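Putative glycosidase ph117-related (PDB 5A7V) probably hydrolyses or phosphorolyses mannosides as a member of glycoside hydrolase family GH130, and holds mannose residues in its ligand pocket. Local coordinates at residues Y225-W229 and W245-V249; K257-P261 and T319-R324; E327-M333 and A383-P387. All coordinates share one frame; numbering follows the deposited sequence. Where two conformers were deposited one is given.

Contact 1: residues Y225-W229 and W245-V249; sequences YFMYW and WTPYV
M227 lies across one face of the W245 indole, and this pair forms the centre of a contact within a single blade of the five-bladed beta-propeller expected for GH130 enzymes. Strands 205-212, 225-229, 235-239 and 246-247 run as an antiparallel meander. The contact joins the second strand to the short fourth one, past strand 235-239, mostly through side chains, with the backbone at F226 and M227 also against the indole.

W245 has the most surface buried. The CB of M227 comes down over its six-membered ring, with CZ3 of W245 3.5 Å from CB of M227. The sulfur follows over the same face: SD of M227 lies 4.5 Å from the centroid of that ring and only 10° off its normal, a Met-aromatic contact. With CG anti to the backbone N (chi1 180°) and chi2 also extended, the methionine runs out over the indole before bending at chi3, CE 3.8 Å from CD2 of W245. At the far rim of the indole, CH2 of W245 meets CB of Y225 at 3.8 Å. L171 and I173 of strand 169-176, from the preceding sheet, pack on M227 and W245 respectively, so the pair also faces that sheet.

F226 points the other way from the strand, yet its ring swings round to Y248. The two rings meet rim to rim, planes at 51°. W229 makes a lighter touch through CZ2, which is 4.2 Å from CB of P247, while its NE1 is hydrogen-bonded to the carbonyl of A236 on the strand between. Y248 brings its hydroxyl to the ring edge of F226, near the ring plane, with OH of Y248 3.6 Å from CE2 of F226.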
loop_
_atom_site.group_PDB
_atom_site.type_symbol
_atom_site.label_atom_id
_atom_site.label_comp_id
_atom_site.label_asym_id
_atom_site.label_seq_id
_atom_site.Cartn_x
_atom_site.Cartn_y
_atom_site.Cartn_z
ATOM N N TYR A 225 -19.813 1.030 2.605
ATOM C CA TYR A 225 -18.355 0.993 2.675
ATOM C C TYR A 225 -17.750 2.041 1.706
ATOM O O TYR A 225 -18.397 2.450 0.737
ATOM C CB TYR A 225 -17.868 -0.423 2.385
ATOM C CG TYR A 225 -18.444 -1.444 3.338
ATOM C CD1 TYR A 225 -18.013 -1.467 4.663
ATOM C CD2 TYR A 225 -19.419 -2.353 2.926
ATOM C CE1 TYR A 225 -18.514 -2.376 5.562
ATOM C CE2 TYR A 225 -19.934 -3.303 3.838
ATOM C CZ TYR A 225 -19.483 -3.273 5.152
ATOM O OH TYR A 225 -19.961 -4.226 6.042
ATOM N N PHE A 226 -16.492 2.398 1.947
ATOM C CA PHE A 226 -15.840 3.474 1.220
ATOM C C PHE A 226 -14.372 3.106 0.959
ATOM O O PHE A 226 -13.718 2.543 1.835
ATOM C CB PHE A 226 -15.919 4.774 2.026
ATOM C CG PHE A 226 -15.449 5.983 1.260
ATOM C CD1 PHE A 226 -14.094 6.298 1.145
ATOM C CD2 PHE A 226 -16.366 6.799 0.619
ATOM C CE1 PHE A 226 -13.677 7.398 0.428
ATOM C CE2 PHE A 226 -15.926 7.893 -0.111
ATOM C CZ PHE A 226 -14.579 8.192 -0.199
ATOM N N MET A 227 -13.878 3.448 -0.240
ATOM C CA MET A 227 -12.489 3.188 -0.590
ATOM C C MET A 227 -11.935 4.368 -1.405
ATOM O O MET A 227 -12.563 4.805 -2.380
ATOM C CB MET A 227 -12.422 1.900 -1.445
ATOM C CG MET A 227 -11.042 1.501 -1.897
ATOM S SD MET A 227 -11.007 -0.071 -2.810
ATOM C CE MET A 227 -11.978 0.244 -4.290
ATOM N N TYR A 228 -10.755 4.841 -1.010
ATOM C CA TYR A 228 -9.918 5.718 -1.891
ATOM C C TYR A 228 -9.099 4.787 -2.757
ATOM O O TYR A 228 -8.594 3.778 -2.273
ATOM C CB TYR A 228 -8.992 6.620 -1.040
ATOM C CG TYR A 228 -9.721 7.528 -0.062
ATOM C CD1 TYR A 228 -10.142 8.784 -0.426
ATOM C CD2 TYR A 228 -9.988 7.124 1.224
ATOM C CE1 TYR A 228 -10.846 9.601 0.434
ATOM C CE2 TYR A 228 -10.668 7.941 2.109
ATOM C CZ TYR A 228 -11.090 9.193 1.717
ATOM O OH TYR A 228 -11.800 9.963 2.607
ATOM N N TRP A 229 -8.903 5.147 -4.029
ATOM C CA TRP A 229 -8.106 4.301 -4.874
ATOM C C TRP A 229 -7.438 5.107 -5.979
ATOM O O TRP A 229 -7.910 6.189 -6.320
ATOM C CB TRP A 229 -8.991 3.139 -5.433
ATOM C CG TRP A 229 -10.056 3.616 -6.344
ATOM C CD1 TRP A 229 -11.311 4.044 -5.986
ATOM C CD2 TRP A 229 -9.986 3.711 -7.762
ATOM N NE1 TRP A 229 -12.018 4.435 -7.088
ATOM C CE2 TRP A 229 -11.226 4.276 -8.204
ATOM C CE3 TRP A 229 -8.969 3.485 -8.707
ATOM C CZ2 TRP A 229 -11.501 4.517 -9.543
ATOM C CZ3 TRP A 229 -9.246 3.755 -10.040
ATOM C CH2 TRP A 229 -10.500 4.289 -10.445
ATOM N N TRP A 245 -17.556 -2.567 -6.267
ATOM C CA TRP A 245 -17.339 -1.139 -5.934
ATOM C C TRP A 245 -17.809 -0.243 -7.068
ATOM O O TRP A 245 -17.626 -0.574 -8.244
ATOM C CB TRP A 245 -15.829 -0.925 -5.636
ATOM C CG TRP A 245 -15.389 -1.622 -4.385
ATOM C CD1 TRP A 245 -14.987 -2.954 -4.253
ATOM C CD2 TRP A 245 -15.374 -1.070 -3.049
ATOM N NE1 TRP A 245 -14.733 -3.220 -2.944
ATOM C CE2 TRP A 245 -14.951 -2.102 -2.172
ATOM C CE3 TRP A 245 -15.679 0.194 -2.504
ATOM C CZ2 TRP A 245 -14.795 -1.903 -0.807
ATOM C CZ3 TRP A 245 -15.579 0.365 -1.152
ATOM C CH2 TRP A 245 -15.148 -0.671 -0.306
ATOM N N THR A 246 -18.400 0.905 -6.697
ATOM C CA THR A 246 -18.955 1.856 -7.642
ATOM C C THR A 246 -18.156 3.153 -7.543
ATOM O O THR A 246 -18.238 3.844 -6.529
ATOM C CB THR A 246 -20.440 2.071 -7.342
ATOM O OG1 THR A 246 -21.135 0.821 -7.443
ATOM C CG2 THR A 246 -21.049 3.098 -8.295
ATOM N N PRO A 247 -17.320 3.448 -8.578
ATOM C CA PRO A 247 -16.557 4.691 -8.520
ATOM C C PRO A 247 -17.419 5.934 -8.514
ATOM O O PRO A 247 -18.504 5.935 -9.104
ATOM C CB PRO A 247 -15.689 4.650 -9.779
ATOM C CG PRO A 247 -15.644 3.255 -10.216
ATOM C CD PRO A 247 -16.982 2.654 -9.768
ATOM N N TYR A 248 -16.912 6.984 -7.851
ATOM C CA TYR A 248 -17.521 8.309 -7.962
ATOM C C TYR A 248 -17.170 8.872 -9.354
ATOM O O TYR A 248 -15.996 8.853 -9.756
ATOM C CB TYR A 248 -17.033 9.283 -6.894
ATOM C CG TYR A 248 -17.614 9.121 -5.522
ATOM C CD1 TYR A 248 -17.079 8.202 -4.642
ATOM C CD2 TYR A 248 -18.668 9.903 -5.090
ATOM C CE1 TYR A 248 -17.600 8.016 -3.349
ATOM C CE2 TYR A 248 -19.192 9.744 -3.807
ATOM C CZ TYR A 248 -18.659 8.784 -2.941
ATOM O OH TYR A 248 -19.121 8.648 -1.642
ATOM N N VAL A 249 -18.165 9.427 -10.032
ATOM C CA VAL A 249 -18.006 9.917 -11.372
ATOM C C VAL A 249 -18.522 11.344 -11.493
ATOM O O VAL A 249 -19.308 11.841 -10.684
ATOM C CB VAL A 249 -18.684 9.002 -12.444
ATOM C CG1 VAL A 249 -18.036 7.627 -12.447
ATOM C CG2 VAL A 249 -20.196 8.925 -12.278
#

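Contact 2: residues K257-P261 and T319-R324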
loop_
_atom_site.group_PDB
_atom_site.type_symbol
_atom_site.label_atom_id
_atom_site.label_comp_id
_atom_site.label_asym_id
_atom_site.label_seq_id
_atom_site.Cartn_x
_atom_site.Cartn_y
_atom_site.Cartn_z
ATOM N N LYS A 257 -11.880 13.078 -9.896
ATOM C CA LYS A 257 -10.581 13.218 -9.203
ATOM C C LYS A 257 -10.789 13.932 -7.889
ATOM O O LYS A 257 -11.223 15.115 -7.880
ATOM C CB LYS A 257 -9.576 13.979 -10.078
ATOM C CG LYS A 257 -9.235 13.293 -11.371
ATOM C CD LYS A 257 -8.580 14.278 -12.363
ATOM C CE LYS A 257 -8.314 13.626 -13.680
ATOM N NZ LYS A 257 -7.767 14.613 -14.674
ATOM N N LEU A 258 -10.483 13.292 -6.758
ATOM C CA LEU A 258 -10.556 13.944 -5.462
ATOM C C LEU A 258 -9.400 14.918 -5.226
ATOM O O LEU A 258 -9.619 15.988 -4.662
ATOM C CB LEU A 258 -10.579 12.892 -4.317
ATOM C CG LEU A 258 -11.893 12.200 -3.997
ATOM C CD1 LEU A 258 -12.734 11.772 -5.141
ATOM C CD2 LEU A 258 -11.708 11.145 -2.931
ATOM N N PHE A 259 -8.197 14.487 -5.622
ATOM C CA PHE A 259 -7.033 15.394 -5.788
ATOM C C PHE A 259 -6.040 14.705 -6.689
ATOM O O PHE A 259 -6.180 13.524 -7.026
ATOM C CB PHE A 259 -6.429 15.854 -4.444
ATOM C CG PHE A 259 -5.651 14.824 -3.653
ATOM C CD1 PHE A 259 -6.252 14.027 -2.686
ATOM C CD2 PHE A 259 -4.250 14.731 -3.808
ATOM C CE1 PHE A 259 -5.519 13.146 -1.906
ATOM C CE2 PHE A 259 -3.511 13.871 -3.048
ATOM C CZ PHE A 259 -4.143 13.035 -2.097
ATOM N N SER A 260 -5.039 15.495 -7.105
ATOM C CA SER A 260 -4.132 15.086 -8.145
ATOM C C SER A 260 -2.693 15.506 -7.810
ATOM O O SER A 260 -2.465 16.312 -6.894
ATOM C CB SER A 260 -4.547 15.806 -9.440
ATOM O OG SER A 260 -5.834 15.341 -9.871
ATOM N N PRO A 261 -1.738 14.968 -8.564
ATOM C CA PRO A 261 -0.367 15.507 -8.464
ATOM C C PRO A 261 -0.334 17.008 -8.712
ATOM O O PRO A 261 -1.204 17.561 -9.384
ATOM C CB PRO A 261 0.411 14.741 -9.531
ATOM C CG PRO A 261 -0.390 13.492 -9.764
ATOM C CD PRO A 261 -1.825 13.900 -9.578
ATOM N N THR A 319 -15.305 12.391 0.358
ATOM C CA THR A 319 -14.678 12.825 -0.880
ATOM C C THR A 319 -14.184 14.259 -0.837
ATOM O O THR A 319 -13.547 14.659 -1.817
ATOM C CB THR A 319 -15.597 12.658 -2.084
ATOM O OG1 THR A 319 -16.705 13.560 -1.983
ATOM C CG2 THR A 319 -16.078 11.198 -2.227
ATOM N N ARG A 320 -14.440 15.009 0.249
ATOM C CA ARG A 320 -14.079 16.411 0.313
ATOM C C ARG A 320 -12.681 16.602 0.885
ATOM O O ARG A 320 -12.437 16.488 2.077
ATOM C CB ARG A 320 -15.077 17.178 1.163
ATOM C CG ARG A 320 -14.874 18.703 1.099
ATOM C CD ARG A 320 -15.920 19.472 1.903
ATOM N NE ARG A 320 -15.509 19.588 3.271
ATOM C CZ ARG A 320 -14.519 20.366 3.760
ATOM N NH1 ARG A 320 -13.750 21.144 2.982
ATOM N NH2 ARG A 320 -14.254 20.332 5.055
ATOM N N PHE A 321 -11.765 16.931 -0.034
ATOM C CA PHE A 321 -10.370 17.216 0.326
ATOM C C PHE A 321 -10.235 18.466 1.205
ATOM O O PHE A 321 -10.841 19.494 0.881
ATOM C CB PHE A 321 -9.585 17.384 -0.965
ATOM C CG PHE A 321 -8.139 17.839 -0.789
ATOM C CD1 PHE A 321 -7.128 16.929 -0.521
ATOM C CD2 PHE A 321 -7.807 19.205 -0.899
ATOM C CE1 PHE A 321 -5.809 17.333 -0.429
ATOM C CE2 PHE A 321 -6.482 19.610 -0.787
ATOM C CZ PHE A 321 -5.501 18.679 -0.547
ATOM N N ILE A 322 -9.467 18.372 2.281
ATOM C CA ILE A 322 -9.154 19.504 3.148
ATOM C C ILE A 322 -7.724 20.022 2.925
ATOM O O ILE A 322 -7.548 21.209 2.711
ATOM C CB ILE A 322 -9.400 19.175 4.623
ATOM C CG1 ILE A 322 -10.873 18.777 4.846
ATOM C CG2 ILE A 322 -9.043 20.365 5.510
ATOM C CD1 ILE A 322 -11.195 18.319 6.247
ATOM N N THR A 323 -6.722 19.133 3.024
ATOM C CA THR A 323 -5.314 19.556 2.966
ATOM C C THR A 323 -4.447 18.327 2.797
ATOM O O THR A 323 -4.889 17.171 2.955
ATOM C CB THR A 323 -4.926 20.338 4.236
ATOM O OG1 THR A 323 -3.589 20.875 4.072
ATOM C CG2 THR A 323 -5.016 19.512 5.495
ATOM N N ARG A 324 -3.179 18.590 2.444
ATOM C CA ARG A 324 -2.153 17.563 2.392
ATOM C C ARG A 324 -0.832 18.128 2.865
ATOM O O ARG A 324 -0.637 19.343 2.861
ATOM C CB ARG A 324 -2.016 16.943 0.996
ATOM C CG ARG A 324 -1.646 17.919 -0.112
ATOM C CD ARG A 324 -1.436 17.239 -1.448
ATOM N NE ARG A 324 -1.950 18.071 -2.555
ATOM C CZ ARG A 324 -2.033 17.677 -3.816
ATOM N NH1 ARG A 324 -1.352 16.621 -4.236
ATOM N NH2 ARG A 324 -2.732 18.355 -4.687
HETATM O O HOH W 1 -11.963 16.446 -3.035
#
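R324 reaches from strand 320-324 to grip the backbone of S260, tying the loop 257-261 to a strand of what is probably the next blade of the propeller. That strand carries a classic beta bulge, where I322 and T323 both face L312 of strand 306-314.

In the polar part, both terminal nitrogens of R324 bind one carbonyl oxygen. NH1 of R324 lies 2.9 Å from O of S260, and NH2 of R324 lies 3.0 Å from the same oxygen, which sits in the guanidinium plane; neither bond is straight, with N-H...O angles of 148° and 142°. NH1 also makes a salt bridge to D267, which helps fix the guanidinium and probably eases the nearness of R262.

The aromatic part is built on F259. CD2 of F259 stands over one face of the guanidinium, 3.5 Å from NH1 of R324. On its other flank F259 meets F321 obliquely, CD1 to CD1 of the two rings at 3.7 Å, and Y288 meets F259 edge-to-face. A chi1 of 174° carries the F321 ring out beside F259, where its CE1 lies over a face of the F259 ring.

Apolar contact continues at L258, which packs against T319, CG of L258 4.2 Å from CB of T319. Between the two backbones one water bridges the rest: it donates to O of L258 and to O of T319, and accepts from N of F321 at 3.0 Å.

Contact 3: residues E327-M333 and A383-P387; sequences EPFFRPM and ADPLP
D384 plugs into the irregular chain at F329-R331, fastening the C-terminal tail of the probable propeller to the connection between strand 320-324 and helix 335-338. Neither segment is regular helix or strand. The fit is made by backbone groups and a few side chains.

The tight part is around D384 and R331. N of D384 donates to O of F329 at 3.0 Å, from above the carbonyl plane, and CB of A383 lies 3.6 Å from the same F329 oxygen. The D384 side chain answers in the opposite sense: N of R331 donates to OD2 of D384 at 2.8 Å, nearly straight and on the anti lone pair. OD1 is held by a salt bridge to R44, so the buried carboxylate has a partner on each oxygen. F330, which meets Y363 edge-to-face, brings CD1 to 3.7 Å from OD2 of D384. R331 reaches across to the tail with its side chain stretched out, and NE and NH2 of R331 each donate at 2.9 Å to O of P385, which is in the guanidinium plane. A water lies within hydrogen-bonding distance of O of P328 and O of P385.

Farther along the tail the fit is looser, and its residues are partly exposed. P387 CD sits over one guanidinium face of R331. CD2 of L386 rests 3.7 Å from CG of E327, whose carboxylate turns to Y301 and R300.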
loop_
_atom_site.group_PDB
_atom_site.type_symbol
_atom_site.label_atom_id
_atom_site.label_comp_id
_atom_site.label_asym_id
_atom_site.label_seq_id
_atom_site.Cartn_x
_atom_site.Cartn_y
_atom_site.Cartn_z
ATOM N N GLU A 327 5.520 18.466 2.288
ATOM C CA GLU A 327 6.787 17.716 2.247
ATOM C C GLU A 327 6.450 16.286 2.646
ATOM O O GLU A 327 5.554 16.072 3.468
ATOM C CB GLU A 327 7.811 18.279 3.237
ATOM C CG GLU A 327 8.084 19.788 3.110
ATOM C CD GLU A 327 8.708 20.174 1.853
ATOM O OE1 GLU A 327 9.232 19.309 1.143
ATOM O OE2 GLU A 327 8.746 21.412 1.599
ATOM N N PRO A 328 7.167 15.298 2.125
ATOM C CA PRO A 328 6.869 13.920 2.534
ATOM C C PRO A 328 7.234 13.714 3.978
ATOM O O PRO A 328 8.212 14.259 4.463
ATOM C CB PRO A 328 7.726 13.074 1.599
ATOM C CG PRO A 328 8.920 13.959 1.246
ATOM C CD PRO A 328 8.352 15.368 1.234
ATOM N N PHE A 329 6.465 12.867 4.677
ATOM C CA PHE A 329 6.764 12.553 6.098
ATOM C C PHE A 329 7.770 11.389 6.237
ATOM O O PHE A 329 8.366 11.201 7.307
ATOM C CB PHE A 329 5.496 12.242 6.939
ATOM C CG PHE A 329 4.822 10.908 6.631
ATOM C CD1 PHE A 329 4.010 10.744 5.542
ATOM C CD2 PHE A 329 5.086 9.814 7.431
ATOM C CE1 PHE A 329 3.423 9.513 5.249
ATOM C CE2 PHE A 329 4.501 8.591 7.161
ATOM C CZ PHE A 329 3.662 8.434 6.096
ATOM N N PHE A 330 7.945 10.639 5.152
ATOM C CA PHE A 330 8.764 9.406 5.150
ATOM C C PHE A 330 9.281 9.306 3.728
ATOM O O PHE A 330 8.527 9.403 2.754
ATOM C CB PHE A 330 7.879 8.213 5.548
ATOM C CG PHE A 330 8.629 6.976 5.999
ATOM C CD1 PHE A 330 9.230 6.939 7.233
ATOM C CD2 PHE A 330 8.727 5.859 5.192
ATOM C CE1 PHE A 330 9.925 5.812 7.657
ATOM C CE2 PHE A 330 9.416 4.739 5.610
ATOM C CZ PHE A 330 10.004 4.727 6.853
ATOM N N ARG A 331 10.600 9.114 3.603
ATOM C CA ARG A 331 11.235 9.106 2.277
ATOM C C ARG A 331 12.430 8.174 2.319
ATOM O O ARG A 331 12.878 7.797 3.406
ATOM C CB ARG A 331 11.637 10.518 1.826
ATOM C CG ARG A 331 12.744 11.150 2.642
ATOM C CD ARG A 331 12.990 12.570 2.185
ATOM N NE ARG A 331 13.974 13.280 2.988
ATOM C CZ ARG A 331 15.292 13.255 2.756
ATOM N NH1 ARG A 331 15.798 12.578 1.743
ATOM N NH2 ARG A 331 16.076 13.933 3.570
ATOM N N PRO A 332 12.975 7.829 1.137
ATOM C CA PRO A 332 14.144 6.944 1.214
ATOM C C PRO A 332 15.342 7.577 1.945
ATOM O O PRO A 332 15.776 8.696 1.600
ATOM C CB PRO A 332 14.487 6.668 -0.260
ATOM C CG PRO A 332 13.128 6.721 -0.940
ATOM C CD PRO A 332 12.472 7.915 -0.239
ATOM N N MET A 333 15.851 6.876 2.946
ATOM C CA MET A 333 16.969 7.323 3.763
ATOM C C MET A 333 18.102 6.291 3.806
ATOM O O MET A 333 19.265 6.655 3.781
ATOM C CB MET A 333 16.528 7.630 5.189
ATOM C CG MET A 333 15.521 8.745 5.361
ATOM S SD MET A 333 16.040 10.365 4.905
ATOM C CE MET A 333 17.263 10.671 6.193
ATOM N N ALA A 383 9.480 13.279 11.984
ATOM C CA ALA A 383 9.340 12.856 10.590
ATOM C C ALA A 383 10.750 12.785 9.954
ATOM O O ALA A 383 11.745 13.288 10.521
ATOM C CB ALA A 383 8.425 13.774 9.822
ATOM N N ASP A 384 10.838 12.176 8.769
ATOM C CA ASP A 384 12.139 12.202 8.077
ATOM C C ASP A 384 12.503 13.658 7.761
ATOM O O ASP A 384 11.638 14.478 7.437
ATOM C CB ASP A 384 12.120 11.367 6.809
ATOM C CG ASP A 384 12.266 9.849 7.036
ATOM O OD1 ASP A 384 12.721 9.446 8.139
ATOM O OD2 ASP A 384 11.959 9.092 6.086
ATOM N N PRO A 385 13.799 13.995 7.863
ATOM C CA PRO A 385 14.181 15.391 7.704
ATOM C C PRO A 385 14.051 15.869 6.256
ATOM O O PRO A 385 13.999 15.058 5.317
ATOM C CB PRO A 385 15.651 15.373 8.091
ATOM C CG PRO A 385 16.100 13.989 7.768
ATOM C CD PRO A 385 14.938 13.115 8.133
ATOM N N LEU A 386 13.996 17.191 6.105
ATOM C CA LEU A 386 14.069 17.759 4.754
ATOM C C LEU A 386 15.467 17.551 4.168
ATOM O O LEU A 386 16.426 17.475 4.927
ATOM C CB LEU A 386 13.666 19.223 4.793
ATOM C CG LEU A 386 12.283 19.484 5.404
ATOM C CD1 LEU A 386 11.902 20.929 5.211
ATOM C CD2 LEU A 386 11.176 18.597 4.818
ATOM N N PRO A 387 15.578 17.445 2.841
ATOM C CA PRO A 387 16.904 17.301 2.210
ATOM C C PRO A 387 17.815 18.524 2.372
ATOM O O PRO A 387 19.054 18.378 2.284
ATOM C CB PRO A 387 16.597 16.989 0.744
ATOM C CG PRO A 387 15.160 16.966 0.593
ATOM C CD PRO A 387 14.494 17.348 1.864
HETATM O O HOH W 2 11.204 14.138 4.347
#

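In the fold
The three contacts follow one another along the chain, each closing before the next opens. Contacts 1 and 2 are close neighbours, centres 14 Å apart on the same side of the chain's centre, and they touch: CZ of Y248 lies 3.6 Å from CG2 of T319, and CD1 of Y228 3.8 Å from CD2 of L258. Both reach the same large sheet, contact 1 within the meander 205-247 and contact 2 joining its following loop to strand 320-324. Contact 3 sits about 21 Å from contact 2 and 30 Å from contact 1, centre to centre. Together they run from strands 225-229 and 246-247, across to strand 320-324, probably in the next blade, and on to the chain's C-terminal end.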